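Migration inhibitory factor (Trichinella spiralis, PDB 1HFO) belongs to the macrophage migration inhibitory factor family, whose small alpha/beta subunits assemble as a trimer with sheets running on across the subunit interfaces. Local coordinates at residues I2-T7 / A38-T43; S16-S21 / N84-I89; N28-P33 / G59-I64; K78-L83 / M94-V99. All coordinates share one frame; numbering follows the deposited sequence.

Interaction 1 (I2-T7 / A38-T43); sequences IFTLNT and AVHINT
Leu5 O accepts Asn42 N at 2.8 Å and is also approached by Ile41 CA at 3.4 Å in a weaker CA-H...O contact. The pattern recurs at Phe3 O, which takes the N-H of His40 at 2.9 Å, while Phe3 N, Leu5 N and Thr7 N donate the other way to Ala38 O, His40 O and Asn42 O. Strands 2-7 and 38-42 are thus parallel partners, their axes 4.7 Å apart and 6° from parallel. On one face Thr4 and His40 lie alongside each other. The threonine OG1, opposite the backbone N across CA-CB (chi1 172°), forms a 2.9 Å hydrogen bond with His40 ND1 at the ring edge, near its plane. His40 NE2 is bonded to Gln45 OE1 of the second subunit. On the face of Phe3 and Leu5, Leu5 CD2 lies 4.2 Å from Ile41 CD1; at the end of the pairing, the CG2 methyls of Thr7 and Thr43 approach to 3.6 Å. Bonded at both ring nitrogens, His40 is probably held against rotation of its ring, and the hydrogen bonding of strand 38-42 passes into the adjoining subunit, whose strand pairs antiparallel with it.

Interaction 2 (S16-S21 / N84-I89); sequences SDFLSS and NTKLGI. Unlike the reference sequence in segment 84-89: Thr85 (reference Lys).
Asp17 and Lys86 meet at the solvent side of this contact, their side chains crossing at about a right angle. The salt bridge between Asp17 OD2 and Lys86 NZ is long, 3.8 Å, and a water shores it up by donating to Asp17 OD1 at 3.1 Å and accepting from Lys86 NZ at 3.2 Å. Asp17 occupies the N-cap position of helix 18-30, but its carboxylate makes no capping bond; the positive end of the helix dipole would probably still steady its charge. Next along, Phe18 turns inward. Its ring edge at CD1 faces Lys86 CB, nearly in the ring plane at 3.9 Å, and the same CD1 lies 3.8 Å from Leu87 CD2, a methyl that comes in obliquely. Here the start of helix 18-30 packs beside the end of helix 69-87, two helices running in opposite senses over the same sheet of the alpha/beta fold; Phe18 and Leu87 both reach down to Ile41 of that sheet. One turn later Ser21 turns its OG back over its own backbone (chi1 59°), from where it donates to Asp17 O at 2.7 Å, an oxygen that also accepts Ser21 N. The lysine chain bends once, at chi2 (-64°), then runs extended past Ser21 OG, 3.7 Å from Lys86 CE, to its ammonium group near Asp17.

Interaction 3 (N28-P33 / G59-I64); sequences NILSKP and GTLMSI
The flat group that carries the polar part of this contact is the peptide carbonyl of Ile64, which Lys32 approaches from a position tilted 29° from the carbonyl plane. Lys32 NZ donates to Ile64 O at 2.8 Å, with a C=O...N angle of 141°. Two bends in the lysine chain, at chi2 and again at chi4 (70°), turn the ammonium group onto that oxygen instead of letting it run straight on. Ser63 OG lies 3.7 Å from Lys32 NZ and is itself hydrogen-bonded to Gly65 O. Away from the lysine, toward the helix, the contact is apolar. Leu30 sends CD1 against the serine side chain, 3.6 Å from Ser63 CB, so that a methyl covers the carbon of a side chain whose hydroxyl is engaged elsewhere. Leu61 CD2 meets two methyls of the helix: Ile29 CD1 and Leu30 CD1 each stand 4.3 Å from it, a looser fit than at Ser63. Pro1 touches both Leu30 and Ser63, while helix 69-87 covers Ile29 through His75 and Leu79. Ser31, with positive phi, is the C-prime residue of a Schellman motif that ends helix 18-30; the chain turns there, and Lys32 that follows reaches across to Ile64. The whole is a helix C-terminus laid on a central strand of the mixed alpha/beta sheet of the MIF fold.

Interaction 4 (K78-L83 / M94-V99); sequences KLFDHL and MYIHFV
Helix 78-83 runs over strand 94-99 with 139° between their N-to-C directions and 10.2 Å between the axes at closest approach; the backbones come nearest at Phe80 and Met94, whose CA atoms are 7.9 Å apart. The Phe80 and Met94 side chains run antiparallel alongside each other, and the ring edge reaches the strand backbone: Phe80 CE2 and CZ both lie 3.2 Å from Met94 O, which sits in the ring plane. Met94 curls back along the ring. A bend at its last torsion (chi3 -71°) swings CE toward Phe80 CD2 at 3.7 Å, and SD stands obliquely, 5.4 Å from the Phe80 ring centroid and 37° off the ring normal, a Met-aromatic contact. Leu83 CB packs 3.9 Å from the sulfur, Met94 SD. Farther along the strand, Ile96 CG1 packs 3.8 Å from Phe80 CE1. Phe98 is touched in two ways: Leu79 CD2 meets the edge of the ring, 3.7 Å from Phe98 CE1, while the CG2 methyl of Ile96 lies over one face, displaced toward the rim. Gly107 of the third subunit packs on both Phe80 and Phe98. The two segments belong to the beta-alpha-beta unit of strand 57-63, helix 69-87 and strand 94-100. Met94 O is buried here with no hydrogen-bond partner in the model, and the faintly positive C-H edge of Phe80 probably offers its partial compensation.

How the interactions relate
Interactions 1, 3 and 4 all reach the four-stranded mixed sheet, ordered 38-42, 2-7, 57-63, 94-100, while interaction 2 joins the two helices over it. Interaction 1 pairs an outer strand with its inner neighbour; 3 and 4 each lay a helix on one of the other two strands. The centres of the contacts lie about 11 to 13 Å apart, except for interactions 2 and 3, about 17 Å apart at opposite ends of helix 18-30. Along the chain, interaction 3 is nested within the loop closed by interaction 2, and interaction 1 closes before 4 opens. Phe3, Leu5, Leu83 and Ile96 join interactions 1 and 4 in one core, while both outer strands pair with neighbouring subunits of the trimer.

Interaction 1 (I2-T7 / A38-T43)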
loop_
_atom_site.group_PDB
_atom_site.type_symbol
_atom_site.label_atom_id
_atom_site.label_comp_id
_atom_site.label_asym_id
_atom_site.label_seq_id
_atom_site.Cartn_x
_atom_site.Cartn_y
_atom_site.Cartn_z
ATOM N N ILE A 2 4.693 3.045 -10.919
ATOM C CA ILE A 2 3.439 2.583 -10.390
ATOM C C ILE A 2 2.769 3.763 -9.726
ATOM O O ILE A 2 3.405 4.499 -8.952
ATOM C CB ILE A 2 3.616 1.490 -9.293
ATOM C CG1 ILE A 2 4.248 0.241 -9.885
ATOM C CG2 ILE A 2 2.273 1.125 -8.675
ATOM C CD1 ILE A 2 4.526 -0.805 -8.828
ATOM N N PHE A 3 1.509 3.956 -10.062
ATOM C CA PHE A 3 0.723 4.982 -9.412
ATOM C C PHE A 3 -0.453 4.222 -8.853
ATOM O O PHE A 3 -1.216 3.591 -9.593
ATOM C CB PHE A 3 0.210 6.055 -10.354
ATOM C CG PHE A 3 -0.544 7.144 -9.631
ATOM C CD1 PHE A 3 0.133 8.031 -8.809
ATOM C CD2 PHE A 3 -1.929 7.238 -9.727
ATOM C CE1 PHE A 3 -0.564 9.015 -8.076
ATOM C CE2 PHE A 3 -2.641 8.225 -8.996
ATOM C CZ PHE A 3 -1.944 9.102 -8.177
ATOM N N THR A 4 -0.597 4.257 -7.537
ATOM C CA THR A 4 -1.678 3.552 -6.880
ATOM C C THR A 4 -2.417 4.539 -5.970
ATOM O O THR A 4 -1.787 5.321 -5.253
ATOM C CB THR A 4 -1.103 2.335 -6.093
ATOM O OG1 THR A 4 -2.122 1.736 -5.292
ATOM C CG2 THR A 4 0.063 2.753 -5.241
ATOM N N LEU A 5 -3.742 4.496 -6.029
ATOM C CA LEU A 5 -4.596 5.409 -5.267
ATOM C C LEU A 5 -5.744 4.706 -4.568
ATOM O O LEU A 5 -6.366 3.782 -5.107
ATOM C CB LEU A 5 -5.163 6.467 -6.212
ATOM C CG LEU A 5 -5.917 7.661 -5.626
ATOM C CD1 LEU A 5 -4.913 8.575 -4.955
ATOM C CD2 LEU A 5 -6.648 8.427 -6.757
ATOM N N ASN A 6 -6.025 5.159 -3.352
ATOM C CA ASN A 6 -7.128 4.633 -2.576
ATOM C C ASN A 6 -8.091 5.802 -2.387
ATOM O O ASN A 6 -7.679 6.914 -2.045
ATOM C CB ASN A 6 -6.631 4.122 -1.226
ATOM C CG ASN A 6 -5.576 3.056 -1.380
ATOM O OD1 ASN A 6 -4.371 3.336 -1.332
ATOM N ND2 ASN A 6 -6.016 1.825 -1.605
ATOM N N THR A 7 -9.368 5.544 -2.615
ATOM C CA THR A 7 -10.357 6.612 -2.520
ATOM C C THR A 7 -11.708 6.124 -2.021
ATOM O O THR A 7 -12.042 4.942 -2.135
ATOM C CB THR A 7 -10.534 7.274 -3.911
ATOM O OG1 THR A 7 -11.486 8.344 -3.824
ATOM C CG2 THR A 7 -11.027 6.254 -4.925
ATOM N N ALA A 38 2.262 1.293 -14.558
ATOM C CA ALA A 38 1.123 0.593 -13.990
ATOM C C ALA A 38 0.316 1.602 -13.196
ATOM O O ALA A 38 0.874 2.422 -12.459
ATOM C CB ALA A 38 1.575 -0.559 -13.078
ATOM N N VAL A 39 -0.994 1.542 -13.382
ATOM C CA VAL A 39 -1.917 2.435 -12.687
ATOM C C VAL A 39 -2.980 1.608 -12.005
ATOM O O VAL A 39 -3.576 0.712 -12.600
ATOM C CB VAL A 39 -2.596 3.400 -13.663
ATOM C CG1 VAL A 39 -3.603 4.302 -12.876
ATOM C CG2 VAL A 39 -1.553 4.262 -14.344
ATOM N N HIS A 40 -3.265 1.957 -10.749
ATOM C CA HIS A 40 -4.236 1.229 -9.956
ATOM C C HIS A 40 -5.074 2.210 -9.149
ATOM O O HIS A 40 -4.522 3.164 -8.601
ATOM C CB HIS A 40 -3.494 0.334 -8.970
ATOM C CG HIS A 40 -4.351 -0.209 -7.869
ATOM N ND1 HIS A 40 -4.031 -0.048 -6.536
ATOM C CD2 HIS A 40 -5.483 -0.947 -7.898
ATOM C CE1 HIS A 40 -4.930 -0.669 -5.794
ATOM N NE2 HIS A 40 -5.821 -1.224 -6.597
ATOM N N ILE A 41 -6.381 1.973 -9.102
ATOM C CA ILE A 41 -7.260 2.798 -8.275
ATOM C C ILE A 41 -8.192 1.857 -7.538
ATOM O O ILE A 41 -8.835 0.991 -8.134
ATOM C CB ILE A 41 -8.080 3.832 -9.082
ATOM C CG1 ILE A 41 -8.843 4.734 -8.104
ATOM C CG2 ILE A 41 -9.038 3.118 -10.032
ATOM C CD1 ILE A 41 -9.413 6.004 -8.750
ATOM N N ASN A 42 -8.222 2.012 -6.219
ATOM C CA ASN A 42 -9.043 1.205 -5.332
ATOM C C ASN A 42 -10.127 2.158 -4.830
ATOM O O ASN A 42 -9.844 3.085 -4.072
ATOM C CB ASN A 42 -8.177 0.712 -4.176
ATOM C CG ASN A 42 -8.920 -0.201 -3.238
ATOM O OD1 ASN A 42 -9.974 -0.726 -3.573
ATOM N ND2 ASN A 42 -8.355 -0.413 -2.050
ATOM N N THR A 43 -11.356 1.931 -5.279
ATOM C CA THR A 43 -12.480 2.808 -4.933
ATOM C C THR A 43 -13.413 2.235 -3.886
ATOM O O THR A 43 -13.258 1.093 -3.448
ATOM C CB THR A 43 -13.335 3.107 -6.185
ATOM O OG1 THR A 43 -13.747 1.866 -6.775
ATOM C CG2 THR A 43 -12.544 3.924 -7.212
#

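Interaction 2 (S16-S21 / N84-I89)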
loop_
_atom_site.group_PDB
_atom_site.type_symbol
_atom_site.label_atom_id
_atom_site.label_comp_id
_atom_site.label_asym_id
_atom_site.label_seq_id
_atom_site.Cartn_x
_atom_site.Cartn_y
_atom_site.Cartn_z
ATOM N N SER A 16 -14.185 6.182 -17.838
ATOM C CA SER A 16 -13.625 5.117 -18.660
ATOM C C SER A 16 -12.196 5.421 -19.129
ATOM O O SER A 16 -11.435 4.496 -19.406
ATOM C CB SER A 16 -14.525 4.879 -19.873
ATOM O OG SER A 16 -14.542 6.024 -20.697
ATOM N N ASP A 17 -11.840 6.703 -19.236
ATOM C CA ASP A 17 -10.488 7.075 -19.659
ATOM C C ASP A 17 -9.569 7.438 -18.502
ATOM O O ASP A 17 -8.577 8.143 -18.685
ATOM C CB ASP A 17 -10.506 8.251 -20.633
ATOM C CG ASP A 17 -11.240 9.462 -20.090
ATOM O OD1 ASP A 17 -11.626 9.470 -18.902
ATOM O OD2 ASP A 17 -11.423 10.423 -20.859
ATOM N N PHE A 18 -9.886 6.963 -17.308
ATOM C CA PHE A 18 -9.018 7.288 -16.181
ATOM C C PHE A 18 -7.656 6.578 -16.271
ATOM O O PHE A 18 -6.615 7.208 -16.109
ATOM C CB PHE A 18 -9.686 6.904 -14.862
ATOM C CG PHE A 18 -8.826 7.180 -13.668
ATOM C CD1 PHE A 18 -8.617 8.487 -13.244
ATOM C CD2 PHE A 18 -8.156 6.149 -13.027
ATOM C CE1 PHE A 18 -7.745 8.780 -12.204
ATOM C CE2 PHE A 18 -7.261 6.429 -11.964
ATOM C CZ PHE A 18 -7.059 7.746 -11.559
ATOM N N LEU A 19 -7.678 5.276 -16.526
ATOM C CA LEU A 19 -6.440 4.503 -16.595
ATOM C C LEU A 19 -5.578 4.971 -17.754
ATOM O O LEU A 19 -4.371 5.138 -17.611
ATOM C CB LEU A 19 -6.751 3.011 -16.713
ATOM C CG LEU A 19 -7.483 2.441 -15.492
ATOM C CD1 LEU A 19 -7.902 1.016 -15.745
ATOM C CD2 LEU A 19 -6.574 2.549 -14.268
ATOM N N SER A 20 -6.186 5.217 -18.911
ATOM C CA SER A 20 -5.381 5.683 -20.023
ATOM C C SER A 20 -4.769 7.067 -19.770
ATOM O O SER A 20 -3.575 7.266 -19.969
ATOM C CB SER A 20 -6.214 5.710 -21.319
ATOM O OG SER A 20 -7.280 6.639 -21.230
ATOM N N SER A 21 -5.582 8.025 -19.330
ATOM C CA SER A 21 -5.077 9.375 -19.110
ATOM C C SER A 21 -4.030 9.428 -18.011
ATOM O O SER A 21 -3.092 10.211 -18.099
ATOM C CB SER A 21 -6.208 10.353 -18.774
ATOM O OG SER A 21 -6.934 9.988 -17.616
ATOM N N ASN A 84 -8.091 15.827 -9.616
ATOM C CA ASN A 84 -9.224 16.699 -9.315
ATOM C C ASN A 84 -10.151 16.735 -10.541
ATOM O O ASN A 84 -11.368 16.646 -10.421
ATOM C CB ASN A 84 -8.707 18.107 -8.995
ATOM C CG ASN A 84 -9.823 19.107 -8.795
ATOM O OD1 ASN A 84 -9.811 20.186 -9.390
ATOM N ND2 ASN A 84 -10.791 18.759 -7.958
ATOM N N THR A 85 -9.561 16.833 -11.727
ATOM C CA THR A 85 -10.348 16.877 -12.957
ATOM C C THR A 85 -11.101 15.588 -13.287
ATOM O O THR A 85 -12.256 15.627 -13.708
ATOM C CB THR A 85 -9.452 17.245 -14.154
ATOM O OG1 THR A 85 -8.893 18.549 -13.947
ATOM C CG2 THR A 85 -10.249 17.228 -15.462
ATOM N N LYS A 86 -10.457 14.437 -13.089
ATOM C CA LYS A 86 -11.076 13.155 -13.417
ATOM C C LYS A 86 -11.975 12.526 -12.365
ATOM O O LYS A 86 -12.941 11.830 -12.697
ATOM C CB LYS A 86 -9.993 12.137 -13.787
ATOM C CG LYS A 86 -9.161 12.508 -14.990
ATOM C CD LYS A 86 -9.992 12.579 -16.273
ATOM C CE LYS A 86 -9.114 13.028 -17.434
ATOM N NZ LYS A 86 -9.912 13.153 -18.699
ATOM N N LEU A 87 -11.651 12.749 -11.096
ATOM C CA LEU A 87 -12.422 12.168 -10.011
ATOM C C LEU A 87 -13.224 13.200 -9.231
ATOM O O LEU A 87 -14.091 12.834 -8.433
ATOM C CB LEU A 87 -11.481 11.428 -9.066
ATOM C CG LEU A 87 -10.486 10.517 -9.799
ATOM C CD1 LEU A 87 -9.662 9.772 -8.775
ATOM C CD2 LEU A 87 -11.215 9.535 -10.705
ATOM N N GLY A 88 -12.913 14.471 -9.449
ATOM C CA GLY A 88 -13.629 15.539 -8.770
ATOM C C GLY A 88 -13.263 15.726 -7.309
ATOM O O GLY A 88 -13.946 16.449 -6.583
ATOM N N ILE A 89 -12.174 15.098 -6.879
ATOM C CA ILE A 89 -11.749 15.209 -5.480
ATOM C C ILE A 89 -10.968 16.496 -5.229
ATOM O O ILE A 89 -10.077 16.856 -5.997
ATOM C CB ILE A 89 -10.847 14.012 -5.066
ATOM C CG1 ILE A 89 -11.548 12.682 -5.348
ATOM C CG2 ILE A 89 -10.528 14.099 -3.575
ATOM C CD1 ILE A 89 -10.668 11.454 -5.030
HETATM O O HOH W 1 -12.796 12.129 -17.938
#

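Interaction 3 (N28-P33 / G59-I64)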
loop_
_atom_site.group_PDB
_atom_site.type_symbol
_atom_site.label_atom_id
_atom_site.label_comp_id
_atom_site.label_asym_id
_atom_site.label_seq_id
_atom_site.Cartn_x
_atom_site.Cartn_y
_atom_site.Cartn_z
ATOM N N ASN A 28 4.675 10.330 -19.196
ATOM C CA ASN A 28 5.191 11.573 -19.709
ATOM C C ASN A 28 5.949 12.366 -18.621
ATOM O O ASN A 28 7.040 12.864 -18.892
ATOM C CB ASN A 28 4.048 12.386 -20.369
ATOM C CG ASN A 28 3.416 11.655 -21.593
ATOM O OD1 ASN A 28 4.113 10.989 -22.367
ATOM N ND2 ASN A 28 2.094 11.805 -21.772
ATOM N N ILE A 29 5.436 12.462 -17.388
ATOM C CA ILE A 29 6.169 13.227 -16.371
ATOM C C ILE A 29 7.455 12.579 -15.857
ATOM O O ILE A 29 8.376 13.279 -15.442
ATOM C CB ILE A 29 5.311 13.591 -15.124
ATOM C CG1 ILE A 29 4.978 12.340 -14.319
ATOM C CG2 ILE A 29 4.048 14.321 -15.548
ATOM C CD1 ILE A 29 4.276 12.628 -13.006
ATOM N N LEU A 30 7.515 11.249 -15.855
ATOM C CA LEU A 30 8.713 10.554 -15.392
ATOM C C LEU A 30 9.603 10.185 -16.575
ATOM O O LEU A 30 10.712 9.708 -16.391
ATOM C CB LEU A 30 8.339 9.283 -14.623
ATOM C CG LEU A 30 7.546 9.484 -13.337
ATOM C CD1 LEU A 30 7.087 8.145 -12.804
ATOM C CD2 LEU A 30 8.421 10.213 -12.312
ATOM N N SER A 31 9.120 10.432 -17.788
ATOM C CA SER A 31 9.879 10.110 -18.998
ATOM C C SER A 31 10.189 8.620 -19.100
ATOM O O SER A 31 11.323 8.219 -19.397
ATOM C CB SER A 31 11.178 10.926 -19.055
ATOM O OG SER A 31 10.892 12.301 -19.276
ATOM N N LYS A 32 9.173 7.799 -18.837
ATOM C CA LYS A 32 9.312 6.350 -18.932
ATOM C C LYS A 32 8.359 5.828 -20.003
ATOM O O LYS A 32 7.342 6.448 -20.289
ATOM C CB LYS A 32 8.983 5.668 -17.598
ATOM C CG LYS A 32 10.015 5.930 -16.506
ATOM C CD LYS A 32 11.392 5.503 -16.969
ATOM C CE LYS A 32 12.432 5.716 -15.879
ATOM N NZ LYS A 32 12.248 4.754 -14.764
ATOM N N PRO A 33 8.675 4.675 -20.598
ATOM C CA PRO A 33 7.783 4.141 -21.628
ATOM C C PRO A 33 6.471 3.699 -21.008
ATOM O O PRO A 33 6.444 3.176 -19.892
ATOM C CB PRO A 33 8.570 2.954 -22.206
ATOM C CG PRO A 33 10.002 3.236 -21.815
ATOM C CD PRO A 33 9.869 3.826 -20.441
ATOM N N GLY A 59 -2.368 8.213 -2.087
ATOM C CA GLY A 59 -1.741 7.210 -2.926
ATOM C C GLY A 59 -0.251 7.369 -2.971
ATOM O O GLY A 59 0.331 8.189 -2.265
ATOM N N THR A 60 0.375 6.602 -3.849
ATOM C CA THR A 60 1.816 6.627 -3.965
ATOM C C THR A 60 2.211 6.605 -5.421
ATOM O O THR A 60 1.534 5.975 -6.211
ATOM C CB THR A 60 2.402 5.357 -3.290
ATOM O OG1 THR A 60 2.010 5.326 -1.910
ATOM C CG2 THR A 60 3.924 5.322 -3.384
ATOM N N LEU A 61 3.268 7.319 -5.771
ATOM C CA LEU A 61 3.814 7.268 -7.121
ATOM C C LEU A 61 5.253 6.808 -6.925
ATOM O O LEU A 61 6.065 7.533 -6.349
ATOM C CB LEU A 61 3.805 8.645 -7.800
ATOM C CG LEU A 61 4.541 8.606 -9.142
ATOM C CD1 LEU A 61 3.683 7.797 -10.096
ATOM C CD2 LEU A 61 4.807 9.994 -9.698
ATOM N N MET A 62 5.585 5.595 -7.374
ATOM C CA MET A 62 6.952 5.117 -7.215
ATOM C C MET A 62 7.583 4.863 -8.578
ATOM O O MET A 62 6.903 4.475 -9.528
ATOM C CB MET A 62 6.989 3.846 -6.364
ATOM C CG MET A 62 6.129 2.724 -6.855
ATOM S SD MET A 62 6.196 1.330 -5.671
ATOM C CE MET A 62 4.560 1.373 -4.972
ATOM N N SER A 63 8.885 5.098 -8.668
ATOM C CA SER A 63 9.600 4.908 -9.926
ATOM C C SER A 63 11.099 4.852 -9.725
ATOM O O SER A 63 11.635 5.458 -8.789
ATOM C CB SER A 63 9.257 6.063 -10.880
ATOM O OG SER A 63 9.938 5.939 -12.108
ATOM N N ILE A 64 11.796 4.133 -10.603
ATOM C CA ILE A 64 13.241 4.072 -10.494
ATOM C C ILE A 64 13.735 5.311 -11.245
ATOM O O ILE A 64 13.799 5.325 -12.469
ATOM C CB ILE A 64 13.810 2.784 -11.149
ATOM C CG1 ILE A 64 13.238 1.560 -10.423
ATOM C CG2 ILE A 64 15.306 2.842 -11.148
ATOM C CD1 ILE A 64 13.348 0.236 -11.203
#

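Interaction 4 (K78-L83 / M94-V99)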
loop_
_atom_site.group_PDB
_atom_site.type_symbol
_atom_site.label_atom_id
_atom_site.label_comp_id
_atom_site.label_asym_id
_atom_site.label_seq_id
_atom_site.Cartn_x
_atom_site.Cartn_y
_atom_site.Cartn_z
ATOM N N LYS A 78 0.846 18.728 -11.318
ATOM C CA LYS A 78 0.242 18.014 -12.444
ATOM C C LYS A 78 -0.675 16.858 -12.043
ATOM O O LYS A 78 -1.781 16.704 -12.583
ATOM C CB LYS A 78 1.348 17.504 -13.362
ATOM C CG LYS A 78 2.183 18.606 -13.994
ATOM C CD LYS A 78 3.096 18.039 -15.055
ATOM C CE LYS A 78 4.378 18.846 -15.183
ATOM N NZ LYS A 78 4.114 20.287 -15.425
ATOM N N LEU A 79 -0.205 16.026 -11.111
ATOM C CA LEU A 79 -0.994 14.893 -10.662
ATOM C C LEU A 79 -2.266 15.330 -9.946
ATOM O O LEU A 79 -3.322 14.732 -10.130
ATOM C CB LEU A 79 -0.159 13.989 -9.733
ATOM C CG LEU A 79 0.765 12.953 -10.380
ATOM C CD1 LEU A 79 1.658 13.623 -11.398
ATOM C CD2 LEU A 79 1.599 12.249 -9.305
ATOM N N PHE A 80 -2.174 16.355 -9.107
ATOM C CA PHE A 80 -3.356 16.808 -8.396
ATOM C C PHE A 80 -4.384 17.434 -9.326
ATOM O O PHE A 80 -5.584 17.222 -9.159
ATOM C CB PHE A 80 -2.979 17.786 -7.297
ATOM C CG PHE A 80 -2.613 17.115 -6.010
ATOM C CD1 PHE A 80 -1.384 16.482 -5.862
ATOM C CD2 PHE A 80 -3.511 17.090 -4.954
ATOM C CE1 PHE A 80 -1.053 15.824 -4.657
ATOM C CE2 PHE A 80 -3.199 16.444 -3.756
ATOM C CZ PHE A 80 -1.956 15.807 -3.615
ATOM N N ASP A 81 -3.912 18.196 -10.302
ATOM C CA ASP A 81 -4.816 18.799 -11.278
ATOM C C ASP A 81 -5.538 17.667 -12.013
ATOM O O ASP A 81 -6.761 17.672 -12.161
ATOM C CB ASP A 81 -4.030 19.665 -12.268
ATOM C CG ASP A 81 -4.828 19.995 -13.520
ATOM O OD1 ASP A 81 -5.943 20.547 -13.393
ATOM O OD2 ASP A 81 -4.336 19.698 -14.635
ATOM N N HIS A 82 -4.774 16.665 -12.432
ATOM C CA HIS A 82 -5.337 15.528 -13.139
ATOM C C HIS A 82 -6.390 14.782 -12.315
ATOM O O HIS A 82 -7.492 14.517 -12.785
ATOM C CB HIS A 82 -4.198 14.577 -13.550
ATOM C CG HIS A 82 -4.676 13.330 -14.216
ATOM N ND1 HIS A 82 -5.225 13.329 -15.479
ATOM C CD2 HIS A 82 -4.753 12.056 -13.768
ATOM C CE1 HIS A 82 -5.623 12.106 -15.779
ATOM N NE2 HIS A 82 -5.350 11.317 -14.757
ATOM N N LEU A 83 -6.060 14.437 -11.070
ATOM C CA LEU A 83 -7.004 13.720 -10.232
ATOM C C LEU A 83 -8.271 14.542 -9.894
ATOM O O LEU A 83 -9.380 14.008 -9.871
ATOM C CB LEU A 83 -6.286 13.261 -8.953
ATOM C CG LEU A 83 -5.134 12.278 -9.242
ATOM C CD1 LEU A 83 -4.309 12.058 -7.972
ATOM C CD2 LEU A 83 -5.695 10.949 -9.736
ATOM N N MET A 94 -6.295 15.162 -0.674
ATOM C CA MET A 94 -5.504 14.094 -1.291
ATOM C C MET A 94 -4.032 14.180 -0.917
ATOM O O MET A 94 -3.448 15.261 -0.845
ATOM C CB MET A 94 -5.612 14.144 -2.817
ATOM C CG MET A 94 -6.968 13.793 -3.360
ATOM S SD MET A 94 -6.900 13.668 -5.161
ATOM C CE MET A 94 -6.714 15.358 -5.614
ATOM N N TYR A 95 -3.429 13.017 -0.672
ATOM C CA TYR A 95 -2.012 12.957 -0.370
ATOM C C TYR A 95 -1.384 12.014 -1.379
ATOM O O TYR A 95 -1.984 11.000 -1.725
ATOM C CB TYR A 95 -1.745 12.346 1.002
ATOM C CG TYR A 95 -1.896 13.273 2.172
ATOM C CD1 TYR A 95 -1.218 14.489 2.218
ATOM C CD2 TYR A 95 -2.667 12.900 3.266
ATOM C CE1 TYR A 95 -1.311 15.316 3.348
ATOM C CE2 TYR A 95 -2.764 13.715 4.395
ATOM C CZ TYR A 95 -2.087 14.915 4.428
ATOM O OH TYR A 95 -2.193 15.715 5.551
ATOM N N ILE A 96 -0.182 12.348 -1.820
ATOM C CA ILE A 96 0.555 11.470 -2.717
ATOM C C ILE A 96 1.980 11.321 -2.181
ATOM O O ILE A 96 2.686 12.309 -1.981
ATOM C CB ILE A 96 0.627 12.011 -4.166
ATOM C CG1 ILE A 96 -0.779 12.085 -4.766
ATOM C CG2 ILE A 96 1.552 11.092 -5.008
ATOM C CD1 ILE A 96 -1.592 10.801 -4.666
ATOM N N HIS A 97 2.396 10.079 -1.945
ATOM C CA HIS A 97 3.738 9.831 -1.469
ATOM C C HIS A 97 4.613 9.508 -2.667
ATOM O O HIS A 97 4.335 8.551 -3.402
ATOM C CB HIS A 97 3.786 8.640 -0.510
ATOM C CG HIS A 97 5.132 8.449 0.122
ATOM N ND1 HIS A 97 5.546 7.248 0.656
ATOM C CD2 HIS A 97 6.169 9.306 0.279
ATOM C CE1 HIS A 97 6.779 7.373 1.114
ATOM N NE2 HIS A 97 7.182 8.611 0.897
ATOM N N PHE A 98 5.655 10.305 -2.857
ATOM C CA PHE A 98 6.587 10.122 -3.963
ATOM C C PHE A 98 7.768 9.272 -3.500
ATOM O O PHE A 98 8.449 9.594 -2.514
ATOM C CB PHE A 98 7.059 11.488 -4.476
ATOM C CG PHE A 98 5.949 12.336 -5.044
ATOM C CD1 PHE A 98 5.377 12.025 -6.279
ATOM C CD2 PHE A 98 5.457 13.438 -4.335
ATOM C CE1 PHE A 98 4.332 12.789 -6.805
ATOM C CE2 PHE A 98 4.411 14.213 -4.851
ATOM C CZ PHE A 98 3.844 13.891 -6.087
ATOM N N VAL A 99 7.991 8.166 -4.204
ATOM C CA VAL A 99 9.059 7.245 -3.850
ATOM C C VAL A 99 10.042 6.976 -4.973
ATOM O O VAL A 99 9.653 6.513 -6.045
ATOM C CB VAL A 99 8.473 5.887 -3.407
ATOM C CG1 VAL A 99 9.594 4.971 -2.962
ATOM C CG2 VAL A 99 7.442 6.093 -2.292
#